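Local coordinates for sarcolemmal membrane-associated protein (Homo sapiens, PDB 6AR0) that joins the STRIPAK phosphatase-kinase complex as an adaptor that promotes STK3 dephosphorylation, thereby inhibiting Hippo signaling, here represented by its FHA domain, at residues A[28-33]-A[44-49]. Numbering follows the deposited sequence.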
loop_
_atom_site.group_PDB
_atom_site.type_symbol
_atom_site.label_atom_id
_atom_site.label_comp_id
_atom_site.label_asym_id
_atom_site.label_seq_id
_atom_site.Cartn_x
_atom_site.Cartn_y
_atom_site.Cartn_z
ATOM N N ILE A 28 8.209 5.680 -0.877
ATOM C CA ILE A 28 8.014 5.102 0.446
ATOM C C ILE A 28 7.821 3.596 0.321
ATOM O O ILE A 28 7.004 3.124 -0.480
ATOM C CB ILE A 28 6.820 5.773 1.151
ATOM C CG1 ILE A 28 7.115 7.263 1.411
ATOM C CG2 ILE A 28 6.476 5.057 2.458
ATOM C CD1 ILE A 28 8.309 7.543 2.319
ATOM N N LYS A 29 8.567 2.850 1.132
ATOM C CA LYS A 29 8.420 1.409 1.194
ATOM C C LYS A 29 7.131 1.038 1.919
ATOM O O LYS A 29 6.760 1.642 2.936
ATOM C CB LYS A 29 9.604 0.794 1.931
ATOM C CG LYS A 29 9.687 -0.716 1.745
ATOM C CD LYS A 29 11.053 -1.267 2.106
ATOM C CE LYS A 29 11.132 -1.530 3.584
ATOM N NZ LYS A 29 12.446 -2.129 3.938
ATOM N N ILE A 30 6.436 0.058 1.364
ATOM C CA ILE A 30 5.330 -0.628 2.020
ATOM C C ILE A 30 5.844 -1.981 2.469
ATOM O O ILE A 30 6.458 -2.706 1.678
ATOM C CB ILE A 30 4.160 -0.799 1.043
ATOM C CG1 ILE A 30 3.624 0.582 0.638
ATOM C CG2 ILE A 30 3.064 -1.658 1.656
ATOM C CD1 ILE A 30 3.072 0.656 -0.749
ATOM N N GLY A 31 5.622 -2.327 3.732
ATOM C CA GLY A 31 6.120 -3.605 4.195
ATOM C C GLY A 31 5.698 -3.899 5.615
ATOM O O GLY A 31 5.074 -3.081 6.300
ATOM N N ARG A 32 6.078 -5.090 6.053
ATOM C CA ARG A 32 5.730 -5.586 7.376
ATOM C C ARG A 32 6.581 -4.927 8.454
ATOM O O ARG A 32 7.774 -4.671 8.250
ATOM C CB ARG A 32 5.973 -7.097 7.413
ATOM C CG ARG A 32 5.413 -7.781 8.639
ATOM C CD ARG A 32 5.606 -9.274 8.589
ATOM N NE ARG A 32 7.004 -9.642 8.813
ATOM C CZ ARG A 32 7.846 -10.098 7.888
ATOM N NH1 ARG A 32 7.470 -10.288 6.631
ATOM N NH2 ARG A 32 9.094 -10.387 8.233
ATOM N N SER A 33 5.968 -4.695 9.612
ATOM C CA SER A 33 6.680 -4.196 10.776
ATOM C C SER A 33 7.792 -5.159 11.174
ATOM O O SER A 33 7.558 -6.362 11.325
ATOM C CB SER A 33 5.679 -4.067 11.918
ATOM O OG SER A 33 6.321 -3.646 13.095
ATOM N N ALA A 44 4.032 3.608 5.659
ATOM C CA ALA A 44 3.216 2.522 5.155
ATOM C C ALA A 44 3.790 1.187 5.603
ATOM O O ALA A 44 3.833 0.217 4.847
ATOM C CB ALA A 44 3.039 2.625 3.642
ATOM N N THR A 45 4.227 1.148 6.857
ATOM C CA THR A 45 4.685 -0.067 7.513
ATOM C C THR A 45 3.554 -0.590 8.387
ATOM O O THR A 45 2.966 0.166 9.171
ATOM C CB THR A 45 5.927 0.212 8.355
ATOM O OG1 THR A 45 6.957 0.712 7.500
ATOM C CG2 THR A 45 6.415 -1.049 9.064
ATOM N N PHE A 46 3.229 -1.872 8.241
ATOM C CA PHE A 46 2.051 -2.443 8.880
ATOM C C PHE A 46 2.410 -3.666 9.710
ATOM O O PHE A 46 3.152 -4.548 9.255
ATOM C CB PHE A 46 0.989 -2.840 7.845
ATOM C CG PHE A 46 0.500 -1.683 7.014
ATOM C CD1 PHE A 46 -0.507 -0.837 7.472
ATOM C CD2 PHE A 46 1.064 -1.425 5.775
ATOM C CE1 PHE A 46 -0.929 0.231 6.706
ATOM C CE2 PHE A 46 0.642 -0.347 5.022
ATOM C CZ PHE A 46 -0.361 0.471 5.488
ATOM N N ASP A 47 1.869 -3.721 10.915
ATOM C CA ASP A 47 1.928 -4.926 11.731
ATOM C C ASP A 47 0.851 -5.851 11.179
ATOM O O ASP A 47 -0.335 -5.728 11.513
ATOM C CB ASP A 47 1.686 -4.553 13.185
ATOM C CG ASP A 47 1.726 -5.728 14.106
ATOM O OD1 ASP A 47 2.021 -6.854 13.635
ATOM O OD2 ASP A 47 1.477 -5.512 15.310
ATOM N N CYS A 48 1.260 -6.744 10.276
ATOM C CA CYS A 48 0.346 -7.636 9.562
ATOM C C CYS A 48 1.171 -8.795 9.035
ATOM O O CYS A 48 2.129 -8.584 8.287
ATOM C CB CYS A 48 -0.322 -6.889 8.400
ATOM S SG CYS A 48 -1.445 -7.887 7.403
ATOM N N LYS A 49 0.778 -10.011 9.410
ATOM C CA LYS A 49 1.608 -11.184 9.185
ATOM C C LYS A 49 1.842 -11.454 7.708
ATOM O O LYS A 49 2.900 -11.983 7.332
ATOM C CB LYS A 49 0.930 -12.399 9.829
ATOM C CG LYS A 49 1.793 -13.633 9.848
ATOM C CD LYS A 49 1.111 -14.804 10.519
ATOM C CE LYS A 49 2.010 -16.021 10.517
ATOM N NZ LYS A 49 1.271 -17.220 10.953
HETATM O O HOH W 1 6.844 2.618 5.373
#
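T45 has CG2 anti to its backbone N and OG1 beside that N (chi1 -60°). The methyl thus reaches S33 CA, 3.6 Å away. I30 has CG1 beside its own N (chi1 -64°), and this atom lies 3.7 Å from A44 CB. The two segments form the parallel strand pair at one edge of the mixed sheet in the FHA beta sandwich. Strand 44-46 is an edge strand of that sheet; strand 28-32 lies between it and strand 56-61. G31, R32 and S33 read Gly-Arg-Ser, consistent with the Gly-Arg signature of FHA domains, whose arginine in relatives takes part in phosphopeptide recognition.

The ladder is short. F46 N donates to G31 O at 2.9 Å. S33 N donates to F46 O at 2.8 Å, but from well above the carbonyl plane. The bond from G31 N to A44 O is weak. The F46 carbonyl also takes a CA-H...O contact from R32 CA, the residue just before S33.

I30, A44 and F46 form the apolar side. I30 CG2 meets the F46 ring at its edge, 4.3 Å from CE2. F17 packs edge-to-face with the same ring, and I121 of strand 117-128 touches it from the other sheet.

Beyond the ladder, R32 runs alongside the chain at C48, with CG 3.4 Å from C48 O. Its NH1 is held by L51 O, and S33 OG is hydrogen-bonded to R38 NH1. At the other end, one water links the strands: it donates to K29 O at 2.6 Å, accepts from A44 N and hydrogen-bonds to T45 OG1.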